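Local coordinates for protein cellulase (glycosyl hydrolase family 5) (Bacteroides ovatus, PDB 3ZMR) that cleaves the beta-1,4-glucan backbone of xyloglucan from within, with retention of anomeric configuration, to release xyloglucan oligosaccharides, at residues A134-N139 and T148-P153; K157-G162 and F446-G451; Y177-E182 and S191-K196; G219-H224 and E235-M240. All blocks are in the same frame, centred on the assembly; numbering follows the deposited sequence.

Contact 1: A134-N139 and T148-P153; sequences AVIVGN and TCWGNP. With BGC (beta-D-glucopyranose), chain C; XYS (alpha-D-xylopyranose), chain B; BGC (beta-D-glucopyranose), chain D; EDO (1,2-ethanediol), chain K.
Trp150 lies flat over the backbone of Ala134, forming an aromatic wall of the glycan-binding cleft in this TIM-barrel glycoside hydrolase of family 5. On the protein side, Ala134 CA sits 3.6 Å from the centroid of the six-membered ring of Trp150, nearly on the ring normal, a CH-pi contact that Ala134 CB extends to CD2 at 3.5 Å. On the opposite face lies the glucose of chain C, whose O4 comes within 3.3 Å of Trp150 CD1, a sugar-on-indole arrangement familiar from carbohydrate-active enzymes. Nearby, Val137 N donates to the xylose ring oxygen O5 at 3.0 Å in an almost straight bond of 171°. The indole N-H is used too, though weakly: Trp150 NE1 donates to Val135 O over 2.9 Å with a bent angle of 123°. Were Trp150 an alanine, the glucose would probably lose its platform and Val135 O this donor, and a gap would open over Ala134. Beside the indole, Cys149 turns its sulfur between its own N and carbonyl carbon (chi1 75°), where SG packs 3.7 Å from both Ala134 CB and Ile136 CD1. A type I turn from Thr148 to Gly151 presents Cys149 and Trp150 together. The chain after the turn is tied to the loops that hold Asn130 and Ala439 by Asn152 ND2, which bonds to both Asn130 O and Ala439 O.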
# COMPACT_ATOMS: atom_id res chain seq x y z
N ALA A 134 -9.84 3.60 -15.58
CA ALA A 134 -9.60 3.75 -17.02
C ALA A 134 -9.52 5.25 -17.40
O ALA A 134 -10.40 6.06 -17.10
CB ALA A 134 -10.71 3.08 -17.80
N VAL A 135 -8.41 5.60 -18.04
CA VAL A 135 -8.14 6.97 -18.48
C VAL A 135 -7.58 6.92 -19.92
O VAL A 135 -6.84 6.01 -20.27
CB VAL A 135 -7.14 7.71 -17.55
CG1 VAL A 135 -7.81 8.05 -16.22
CG2 VAL A 135 -5.85 6.91 -17.36
N ILE A 136 -7.97 7.90 -20.72
CA ILE A 136 -7.33 8.13 -22.01
C ILE A 136 -6.20 9.12 -21.72
O ILE A 136 -6.43 10.21 -21.17
CB ILE A 136 -8.33 8.65 -23.05
CG1 ILE A 136 -9.52 7.69 -23.23
CG2 ILE A 136 -7.62 8.97 -24.36
CD1 ILE A 136 -9.19 6.27 -23.59
N VAL A 137 -4.99 8.72 -22.07
CA VAL A 137 -3.80 9.51 -21.75
C VAL A 137 -3.19 10.07 -23.03
O VAL A 137 -2.78 9.33 -23.92
CB VAL A 137 -2.72 8.68 -21.01
CG1 VAL A 137 -1.57 9.58 -20.58
CG2 VAL A 137 -3.31 7.99 -19.81
N GLY A 138 -3.08 11.38 -23.08
CA GLY A 138 -2.50 12.06 -24.23
C GLY A 138 -0.98 12.18 -24.13
O GLY A 138 -0.40 11.99 -23.05
N ASN A 139 -0.33 12.51 -25.23
CA ASN A 139 1.15 12.55 -25.32
C ASN A 139 1.82 13.62 -24.46
O ASN A 139 3.02 13.60 -24.24
CB ASN A 139 1.62 12.64 -26.79
CG ASN A 139 1.36 14.00 -27.45
OD1 ASN A 139 0.63 14.86 -26.94
ND2 ASN A 139 1.96 14.19 -28.63
N THR A 148 -15.89 3.70 -18.72
CA THR A 148 -16.16 2.84 -19.87
C THR A 148 -15.08 2.94 -20.94
O THR A 148 -15.16 2.23 -21.97
CB THR A 148 -17.52 3.13 -20.53
OG1 THR A 148 -17.49 4.41 -21.19
CG2 THR A 148 -18.64 3.07 -19.49
N CYS A 149 -14.06 3.77 -20.73
CA CYS A 149 -13.17 4.12 -21.86
C CYS A 149 -12.15 3.04 -22.23
O CYS A 149 -11.47 3.14 -23.26
CB CYS A 149 -12.49 5.48 -21.68
SG CYS A 149 -11.15 5.60 -20.51
N TRP A 150 -12.02 2.03 -21.37
CA TRP A 150 -11.20 0.84 -21.70
C TRP A 150 -12.05 -0.39 -21.99
O TRP A 150 -11.55 -1.50 -21.98
CB TRP A 150 -10.18 0.57 -20.59
CG TRP A 150 -9.07 1.59 -20.48
CD1 TRP A 150 -8.81 2.66 -21.33
CD2 TRP A 150 -8.05 1.63 -19.47
NE1 TRP A 150 -7.70 3.35 -20.90
CE2 TRP A 150 -7.22 2.75 -19.76
CE3 TRP A 150 -7.76 0.84 -18.34
CZ2 TRP A 150 -6.15 3.08 -18.96
CZ3 TRP A 150 -6.69 1.20 -17.55
CH2 TRP A 150 -5.90 2.28 -17.86
N GLY A 151 -13.34 -0.18 -22.24
CA GLY A 151 -14.20 -1.22 -22.79
C GLY A 151 -15.11 -1.95 -21.84
O GLY A 151 -15.85 -2.85 -22.26
N ASN A 152 -15.05 -1.60 -20.55
CA ASN A 152 -15.98 -2.17 -19.58
C ASN A 152 -17.21 -1.31 -19.36
O ASN A 152 -17.13 -0.10 -19.48
CB ASN A 152 -15.28 -2.41 -18.24
CG ASN A 152 -14.35 -3.61 -18.32
OD1 ASN A 152 -14.80 -4.71 -18.66
ND2 ASN A 152 -13.08 -3.42 -18.03
N PRO A 153 -18.34 -1.95 -19.01
CA PRO A 153 -19.50 -1.19 -18.61
C PRO A 153 -19.39 -0.70 -17.17
O PRO A 153 -18.50 -1.12 -16.43
CB PRO A 153 -20.62 -2.22 -18.71
CG PRO A 153 -19.97 -3.54 -18.43
CD PRO A 153 -18.56 -3.41 -18.92
C2 BGC C . -4.31 0.06 -21.85
C3 BGC C . -5.38 0.84 -22.61
C4 BGC C . -6.46 -0.12 -23.13
C5 BGC C . -6.93 -1.06 -22.01
C6 BGC C . -7.92 -2.10 -22.49
C1 BGC C . -4.92 -0.86 -20.81
O2 BGC C . -3.38 0.96 -21.25
O3 BGC C . -4.72 1.61 -23.65
O4 BGC C . -7.64 0.56 -23.59
O5 BGC C . -5.83 -1.75 -21.43
O6 BGC C . -7.30 -2.93 -23.48
C1 XYS B . -4.29 5.57 -24.55
C2 XYS B . -2.78 5.33 -24.55
C3 XYS B . -2.41 4.28 -23.50
C4 XYS B . -2.99 4.69 -22.15
C5 XYS B . -4.50 4.98 -22.26
O2 XYS B . -2.33 4.92 -25.85
O3 XYS B . -0.98 4.17 -23.44
O4 XYS B . -2.73 3.68 -21.14
O5 XYS B . -4.74 5.98 -23.26
C2 BGC D . -8.96 1.32 -25.39
C3 BGC D . -8.99 2.08 -26.71
C4 BGC D . -8.30 3.43 -26.49
C5 BGC D . -6.92 3.31 -25.83
C6 BGC D . -6.25 4.65 -25.54
C1 BGC D . -7.54 1.26 -24.82
O2 BGC D . -9.48 0.01 -25.62
O3 BGC D . -10.33 2.27 -27.20
O4 BGC D . -8.18 4.02 -27.77
O5 BGC D . -7.03 2.58 -24.60
O6 BGC D . -4.95 4.38 -25.00
C1 EDO K . -12.42 -4.74 -21.54
O1 EDO K . -11.18 -4.18 -21.97
C2 EDO K . -13.26 -5.30 -22.67
O2 EDO K . -12.45 -6.04 -23.59

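Contact 2: K157-G162 and F446-G451; sequences KVLFEG and FDRTTG
Leu159 and Gly162 on helix 157-165 meet the loop 446-451 mainly through close backbone approach and apolar packing. The backbone part depends on two glycines. Leu159 CA and Gly451 CA come within 3.7 Å, and two CA-H...O contacts run in opposite senses: Gly451 CA faces Val158 O at 3.6 Å, while Gly162 CA faces Gly451 O at 3.5 Å. A side chain on either glycine would run into a carbonyl oxygen of the other segment, and Gly451 also has a positive phi of 73°. Side-chain carbons pack on carbonyl oxygens as well: Val158 CG2 rests against Thr449 O and Thr450 O, and Phe446 CE1 reaches Gly162 O at 3.5 Å.

The apolar part centres on Leu159. With CG anti to its backbone N (chi1 173°), Leu159 puts CD1 4.0 Å from Phe446 CB and CD2 3.8 Å from Arg448 CD.

Polar bonds shape the loop itself. Asp447 OD1 accepts from Thr449 N at 2.9 Å in an Asx turn and also from Thr450 N, the two N-H groups arriving from opposite faces of the carboxylate plane. The Arg448 guanidinium is held by Thr131 OG1, Gly129 O and a salt bridge to Asp438. The loop, between strand 433-436 and helix 456-471, thus packs on the first turns of helix 157-165, whose Phe160 reaches instead to strand 170-173 and helix 191-206.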
# COMPACT_ATOMS: atom_id res chain seq x y z
N LYS A 157 -25.13 -3.85 -9.82
CA LYS A 157 -25.58 -4.71 -8.72
C LYS A 157 -25.42 -6.19 -9.07
O LYS A 157 -24.93 -6.98 -8.27
CB LYS A 157 -27.05 -4.37 -8.34
CG LYS A 157 -27.80 -5.37 -7.48
CD LYS A 157 -29.24 -4.88 -7.17
CE LYS A 157 -30.12 -5.96 -6.57
NZ LYS A 157 -30.36 -7.10 -7.50
N VAL A 158 -25.82 -6.60 -10.27
CA VAL A 158 -25.75 -8.02 -10.59
C VAL A 158 -24.30 -8.51 -10.65
O VAL A 158 -24.02 -9.68 -10.33
CB VAL A 158 -26.53 -8.41 -11.88
CG1 VAL A 158 -28.03 -8.17 -11.68
CG2 VAL A 158 -26.00 -7.69 -13.09
N LEU A 159 -23.36 -7.65 -11.07
CA LEU A 159 -21.95 -8.05 -11.06
C LEU A 159 -21.49 -8.34 -9.62
O LEU A 159 -20.89 -9.37 -9.34
CB LEU A 159 -21.06 -6.94 -11.65
CG LEU A 159 -19.55 -7.18 -11.54
CD1 LEU A 159 -19.18 -8.49 -12.25
CD2 LEU A 159 -18.78 -5.98 -12.09
N PHE A 160 -21.76 -7.40 -8.72
CA PHE A 160 -21.32 -7.59 -7.33
C PHE A 160 -22.00 -8.76 -6.66
O PHE A 160 -21.37 -9.48 -5.89
CB PHE A 160 -21.49 -6.30 -6.51
CG PHE A 160 -20.58 -5.19 -6.98
CD1 PHE A 160 -19.19 -5.38 -7.00
CD2 PHE A 160 -21.09 -3.96 -7.42
CE1 PHE A 160 -18.34 -4.37 -7.42
CE2 PHE A 160 -20.24 -2.96 -7.85
CZ PHE A 160 -18.87 -3.15 -7.84
N GLU A 161 -23.29 -8.97 -6.97
CA GLU A 161 -23.99 -10.15 -6.48
C GLU A 161 -23.39 -11.46 -7.00
O GLU A 161 -23.27 -12.44 -6.27
CB GLU A 161 -25.48 -10.07 -6.81
CG GLU A 161 -26.19 -9.01 -6.00
CD GLU A 161 -27.64 -8.84 -6.33
OE1 GLU A 161 -28.07 -9.23 -7.44
OE2 GLU A 161 -28.35 -8.29 -5.45
N GLY A 162 -22.95 -11.44 -8.26
CA GLY A 162 -22.32 -12.63 -8.84
C GLY A 162 -20.98 -12.93 -8.21
O GLY A 162 -20.62 -14.08 -7.96
N PHE A 446 -15.96 -13.08 -14.68
CA PHE A 446 -17.40 -12.83 -14.79
C PHE A 446 -17.74 -12.03 -16.06
O PHE A 446 -16.94 -11.27 -16.56
CB PHE A 446 -17.93 -12.03 -13.57
CG PHE A 446 -17.72 -12.73 -12.28
CD1 PHE A 446 -18.63 -13.67 -11.82
CD2 PHE A 446 -16.57 -12.50 -11.54
CE1 PHE A 446 -18.38 -14.37 -10.65
CE2 PHE A 446 -16.34 -13.20 -10.37
CZ PHE A 446 -17.22 -14.15 -9.95
N ASP A 447 -18.96 -12.23 -16.54
CA ASP A 447 -19.55 -11.32 -17.50
C ASP A 447 -19.88 -10.01 -16.76
O ASP A 447 -20.65 -10.01 -15.80
CB ASP A 447 -20.82 -11.88 -18.09
CG ASP A 447 -21.26 -11.11 -19.28
OD1 ASP A 447 -21.75 -9.99 -19.13
OD2 ASP A 447 -21.08 -11.59 -20.39
N ARG A 448 -19.27 -8.90 -17.20
CA ARG A 448 -19.51 -7.61 -16.50
C ARG A 448 -20.94 -7.11 -16.57
O ARG A 448 -21.43 -6.41 -15.68
CB ARG A 448 -18.57 -6.54 -17.01
CG ARG A 448 -17.09 -6.72 -16.70
CD ARG A 448 -16.82 -6.82 -15.19
NE ARG A 448 -15.40 -6.78 -14.91
CZ ARG A 448 -14.66 -5.69 -14.90
NH1 ARG A 448 -15.20 -4.48 -15.06
NH2 ARG A 448 -13.36 -5.80 -14.68
N THR A 449 -21.64 -7.45 -17.64
CA THR A 449 -23.02 -6.99 -17.80
C THR A 449 -24.00 -7.73 -16.93
O THR A 449 -24.87 -7.11 -16.27
CB THR A 449 -23.42 -7.04 -19.28
OG1 THR A 449 -22.54 -6.18 -20.01
CG2 THR A 449 -24.85 -6.56 -19.46
N THR A 450 -23.90 -9.06 -16.92
CA THR A 450 -24.88 -9.90 -16.21
C THR A 450 -24.45 -10.41 -14.85
O THR A 450 -25.28 -10.92 -14.10
CB THR A 450 -25.21 -11.14 -17.04
OG1 THR A 450 -24.05 -11.96 -17.13
CG2 THR A 450 -25.66 -10.74 -18.43
N GLY A 451 -23.15 -10.32 -14.55
CA GLY A 451 -22.62 -10.93 -13.35
C GLY A 451 -22.50 -12.46 -13.33
O GLY A 451 -22.08 -13.06 -12.33

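Contact 3: Y177-E182 and S191-K196; sequences YSHQFE and SAWMDK
Gln180 and Trp193 face each other with CA atoms 6.6 Å apart, where a type I turn from Tyr177 to Gln180 meets the first turns of helix 191-206. The turn closes through Gln180 N to Tyr177 O, and it brings Tyr177, His179 and Gln180 round a single indole. Trp193 leaves the helix with CG anti to its N (chi1 180°), which carries the ring out to the turn, and its NE1 donates to Ala176 O. Gln180 CG lies over the indole in a CH-pi contact, 3.6 Å from the centroid of the five-membered ring, and the bend at chi2 (-77°) brings its amide down nearly parallel to the ring, 17° from its plane. His179 stands nearly perpendicular to the indole: its CE1 edge points at the indole face in an edge-to-face pair, with CE1 3.6 Å from Trp193 CZ2. Tyr177 CD2 stands at the indole rim, 3.8 Å from Trp193 NE1. Met194 is modelled in two conformers, in one of which SD makes an oblique Met-aromatic contact with Tyr177. A leucine in place of Trp193 would probably leave His179 and the Gln180 amide without a flat surface to pack on and Ala176 O without its indole donor. Farther out, one water bridges Glu182 OE1 and Ser191 N. Packing of flat groups on one indole, rather than direct polar bonds between the segments, therefore sets the turn against the helix.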
# COMPACT_ATOMS: atom_id res chain seq x y z
N TYR A 177 -9.36 9.72 -10.63
CA TYR A 177 -10.08 10.98 -10.37
C TYR A 177 -9.58 12.17 -11.17
O TYR A 177 -10.32 13.13 -11.36
CB TYR A 177 -10.00 11.34 -8.88
CG TYR A 177 -10.56 10.32 -7.92
CD1 TYR A 177 -9.77 9.30 -7.41
CD2 TYR A 177 -11.91 10.37 -7.54
CE1 TYR A 177 -10.30 8.38 -6.50
CE2 TYR A 177 -12.44 9.46 -6.65
CZ TYR A 177 -11.65 8.47 -6.15
OH TYR A 177 -12.25 7.62 -5.24
N SER A 178 -8.32 12.11 -11.60
CA SER A 178 -7.61 13.26 -12.16
C SER A 178 -8.03 13.62 -13.60
O SER A 178 -7.64 14.66 -14.14
CB SER A 178 -6.10 13.10 -12.08
OG SER A 178 -5.71 13.07 -10.71
N HIS A 179 -8.87 12.77 -14.17
CA HIS A 179 -9.55 13.05 -15.44
C HIS A 179 -10.92 13.68 -15.24
O HIS A 179 -11.65 13.96 -16.20
CB HIS A 179 -9.69 11.77 -16.27
CG HIS A 179 -10.51 10.70 -15.63
ND1 HIS A 179 -10.54 10.51 -14.26
CD2 HIS A 179 -11.25 9.71 -16.17
CE1 HIS A 179 -11.32 9.47 -14.00
NE2 HIS A 179 -11.75 8.96 -15.14
N GLN A 180 -11.26 13.94 -13.98
CA GLN A 180 -12.61 14.40 -13.58
C GLN A 180 -12.54 15.60 -12.63
O GLN A 180 -13.42 15.75 -11.75
CB GLN A 180 -13.44 13.26 -12.98
CG GLN A 180 -13.68 12.12 -13.96
CD GLN A 180 -14.75 12.43 -14.99
OE1 GLN A 180 -15.63 13.26 -14.78
NE2 GLN A 180 -14.68 11.76 -16.13
N PHE A 181 -11.50 16.42 -12.77
CA PHE A 181 -11.40 17.64 -11.97
C PHE A 181 -12.37 18.71 -12.51
O PHE A 181 -12.49 18.93 -13.71
CB PHE A 181 -9.98 18.19 -11.96
CG PHE A 181 -8.97 17.37 -11.21
CD1 PHE A 181 -9.27 16.78 -9.98
CD2 PHE A 181 -7.68 17.27 -11.68
CE1 PHE A 181 -8.29 16.05 -9.32
CE2 PHE A 181 -6.69 16.58 -11.01
CZ PHE A 181 -7.00 15.97 -9.80
N GLU A 182 -13.06 19.35 -11.59
CA GLU A 182 -13.82 20.59 -11.84
C GLU A 182 -12.87 21.80 -11.88
O GLU A 182 -13.07 22.74 -12.67
CB GLU A 182 -14.84 20.76 -10.71
CG GLU A 182 -15.54 22.11 -10.63
CD GLU A 182 -16.40 22.22 -9.39
OE1 GLU A 182 -16.86 21.16 -8.91
OE2 GLU A 182 -16.61 23.35 -8.91
N SER A 191 -18.38 16.56 -8.42
CA SER A 191 -19.29 15.82 -7.55
C SER A 191 -19.98 14.69 -8.32
O SER A 191 -20.24 13.60 -7.76
CB SER A 191 -20.34 16.74 -6.91
OG SER A 191 -21.15 17.35 -7.88
N ALA A 192 -20.27 14.93 -9.60
CA ALA A 192 -20.96 13.92 -10.41
C ALA A 192 -20.12 12.64 -10.59
O ALA A 192 -20.66 11.53 -10.66
CB ALA A 192 -21.26 14.52 -11.76
N TRP A 193 -18.81 12.80 -10.64
CA TRP A 193 -17.91 11.64 -10.72
C TRP A 193 -17.88 10.90 -9.38
O TRP A 193 -18.00 9.67 -9.30
CB TRP A 193 -16.51 12.08 -11.08
CG TRP A 193 -15.55 10.94 -11.16
CD1 TRP A 193 -14.47 10.73 -10.35
CD2 TRP A 193 -15.56 9.83 -12.09
NE1 TRP A 193 -13.82 9.57 -10.71
CE2 TRP A 193 -14.44 9.01 -11.79
CE3 TRP A 193 -16.37 9.48 -13.17
CZ2 TRP A 193 -14.14 7.87 -12.51
CZ3 TRP A 193 -16.07 8.35 -13.90
CH2 TRP A 193 -14.97 7.55 -13.57
N MET A 194 -17.74 11.66 -8.30
CA MET A 194 -17.76 11.07 -6.95
C MET A 194 -19.06 10.30 -6.74
O MET A 194 -19.09 9.23 -6.11
CB MET A 194 -17.62 12.15 -5.88
CG MET A 194 -16.30 12.88 -5.91
SD MET A 194 -14.89 11.79 -5.71
CE MET A 194 -15.23 10.98 -4.15
N ASP A 195 -20.17 10.83 -7.26
CA ASP A 195 -21.44 10.15 -7.13
C ASP A 195 -21.41 8.77 -7.79
O ASP A 195 -22.01 7.82 -7.31
CB ASP A 195 -22.59 10.94 -7.80
CG ASP A 195 -22.93 12.26 -7.11
OD1 ASP A 195 -22.52 12.51 -5.96
OD2 ASP A 195 -23.67 13.05 -7.76
N LYS A 196 -20.78 8.68 -8.97
CA LYS A 196 -20.71 7.40 -9.71
C LYS A 196 -19.86 6.38 -8.95
O LYS A 196 -20.21 5.22 -8.81
CB LYS A 196 -20.11 7.63 -11.12
CG LYS A 196 -21.07 8.31 -12.09
CD LYS A 196 -20.38 8.71 -13.38
CE LYS A 196 -20.19 7.54 -14.32
NZ LYS A 196 -19.73 8.06 -15.66
O HOH W 1 -18.78 19.42 -8.46

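Contact 4: G219-H224 and E235-M240; sequences GGWLNH and ERLEAM. With EDO (1,2-ethanediol), chain H.
Trp221 holds its CG between its own N and carbonyl carbon (chi1 64°), which brings the indole over to the helix, while Arg236 runs out fully extended from CG to NE, CG anti to its N (chi1 178°), and lays its length across the ring. The guanidinium is stacked flat on the indole, planes 2° apart: Arg236 CZ sits 3.6 Å from the centroid of the five-membered ring in a cation-pi contact, and Arg236 CD lies at the same 3.6 Å over the six-membered ring as a CH-pi partner. In this TIM barrel the loop after barrel strand 210-214 thus folds back on helix 227-248, which follows it in the chain. Polar partners help fix both flat groups: Trp221 NE1 donates to Glu218 OE2, and Arg236 NH2 bonds to Ser178 OG. At the guanidinium edge, Arg236 NH1 donates to a 1,2-ethanediol O2 at 2.9 Å, a molecule probably left from crystallisation. Beyond the stack, Met240 SD meets Trp221 CZ2 at 3.7 Å, an oblique Met-aromatic contact, and Leu237 CD1 packs 4.2 Å from Trp221 CH2.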
# COMPACT_ATOMS: atom_id res chain seq x y z
N GLY A 219 -2.25 7.87 -15.24
CA GLY A 219 -1.27 8.61 -16.02
C GLY A 219 0.11 8.73 -15.43
O GLY A 219 1.06 9.14 -16.12
N GLY A 220 0.25 8.37 -14.15
CA GLY A 220 1.57 8.25 -13.52
C GLY A 220 2.07 9.51 -12.82
O GLY A 220 3.27 9.60 -12.50
N TRP A 221 1.20 10.48 -12.53
CA TRP A 221 1.66 11.72 -11.89
C TRP A 221 2.38 11.52 -10.56
O TRP A 221 3.22 12.34 -10.20
CB TRP A 221 0.50 12.68 -11.65
CG TRP A 221 -0.55 12.20 -10.70
CD1 TRP A 221 -1.70 11.51 -11.00
CD2 TRP A 221 -0.55 12.36 -9.26
NE1 TRP A 221 -2.41 11.23 -9.85
CE2 TRP A 221 -1.74 11.76 -8.77
CE3 TRP A 221 0.31 12.98 -8.35
CZ2 TRP A 221 -2.05 11.72 -7.39
CZ3 TRP A 221 -0.03 12.97 -6.99
CH2 TRP A 221 -1.21 12.38 -6.54
N LEU A 222 2.07 10.43 -9.84
CA LEU A 222 2.67 10.20 -8.52
C LEU A 222 4.07 9.58 -8.63
O LEU A 222 4.80 9.48 -7.65
CB LEU A 222 1.76 9.34 -7.63
CG LEU A 222 2.11 9.25 -6.15
CD1 LEU A 222 2.23 10.60 -5.46
CD2 LEU A 222 1.09 8.37 -5.45
N ASN A 223 4.45 9.17 -9.84
CA ASN A 223 5.68 8.41 -10.05
C ASN A 223 6.93 9.26 -10.16
O ASN A 223 7.72 9.14 -11.11
CB ASN A 223 5.53 7.49 -11.27
CG ASN A 223 4.55 6.35 -11.02
OD1 ASN A 223 4.25 6.00 -9.87
ND2 ASN A 223 4.01 5.79 -12.10
N HIS A 224 7.10 10.12 -9.16
CA HIS A 224 8.28 10.97 -9.03
C HIS A 224 8.70 11.07 -7.58
O HIS A 224 8.63 12.15 -6.97
CB HIS A 224 8.04 12.34 -9.63
CG HIS A 224 7.55 12.27 -11.04
ND1 HIS A 224 8.41 12.06 -12.09
CD2 HIS A 224 6.30 12.27 -11.55
CE1 HIS A 224 7.70 11.98 -13.21
NE2 HIS A 224 6.41 12.10 -12.91
N GLU A 235 1.17 17.51 -1.55
CA GLU A 235 0.05 18.45 -1.50
C GLU A 235 -1.13 17.92 -2.31
O GLU A 235 -2.28 17.95 -1.87
CB GLU A 235 0.49 19.79 -2.04
CG GLU A 235 -0.60 20.81 -2.25
CD GLU A 235 -0.05 22.10 -2.77
OE1 GLU A 235 0.38 22.94 -1.96
OE2 GLU A 235 -0.00 22.23 -4.01
N ARG A 236 -0.83 17.39 -3.51
CA ARG A 236 -1.88 16.85 -4.37
C ARG A 236 -2.54 15.60 -3.78
O ARG A 236 -3.76 15.47 -3.80
CB ARG A 236 -1.32 16.56 -5.76
CG ARG A 236 -2.32 15.95 -6.70
CD ARG A 236 -1.78 15.89 -8.10
NE ARG A 236 -2.70 15.26 -9.02
CZ ARG A 236 -2.47 15.20 -10.34
NH1 ARG A 236 -1.38 15.73 -10.85
NH2 ARG A 236 -3.33 14.59 -11.14
N LEU A 237 -1.72 14.68 -3.29
CA LEU A 237 -2.23 13.43 -2.72
C LEU A 237 -3.16 13.76 -1.53
O LEU A 237 -4.27 13.18 -1.40
CB LEU A 237 -1.05 12.56 -2.32
CG LEU A 237 -1.46 11.14 -1.89
CD1 LEU A 237 -2.11 10.33 -3.00
CD2 LEU A 237 -0.23 10.43 -1.33
N GLU A 238 -2.74 14.70 -0.69
CA GLU A 238 -3.59 15.16 0.41
C GLU A 238 -4.91 15.76 -0.07
O GLU A 238 -5.99 15.47 0.44
CB GLU A 238 -2.84 16.18 1.29
CG GLU A 238 -3.73 16.75 2.40
CD GLU A 238 -3.04 17.75 3.31
OE1 GLU A 238 -2.04 18.36 2.91
OE2 GLU A 238 -3.51 17.91 4.45
N ALA A 239 -4.82 16.65 -1.07
CA ALA A 239 -6.01 17.36 -1.54
C ALA A 239 -7.04 16.39 -2.10
O ALA A 239 -8.24 16.54 -1.87
CB ALA A 239 -5.65 18.40 -2.59
N MET A 240 -6.55 15.36 -2.78
CA MET A 240 -7.41 14.36 -3.38
C MET A 240 -8.01 13.47 -2.30
O MET A 240 -9.24 13.28 -2.22
CB MET A 240 -6.66 13.55 -4.44
CG MET A 240 -6.24 14.39 -5.65
SD MET A 240 -5.32 13.43 -6.86
CE MET A 240 -6.63 12.45 -7.57
C1 EDO H . 1.27 18.76 -9.91
O1 EDO H . 2.18 18.69 -11.01
C2 EDO H . 1.50 17.57 -9.00
O2 EDO H . 1.26 16.37 -9.74

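Overall arrangement
Contact 1 lies at the glycan and touches the other three. Contact 2 meets it through Arg448, whose NH1 lies 3.5 Å from Asn152 CG and whose side chain stays about 10 Å from the nearest bound glucose. Val135 serves the other two: its CG1 packs 3.8 Å from CD2 of His179 in contact 3, a side chain about 10 Å from a bound xylose, and its CG2 lies 4.3 Å from Gly219 N of contact 4. Contacts 3 and 4 pack together where Tyr177 CB comes within 3.8 Å of Met240 CE. Contacts 2 and 4 are the farthest apart, centres 32 Å from each other; along the chain, contacts 3 and 4 fall inside the long loop closed by contact 2.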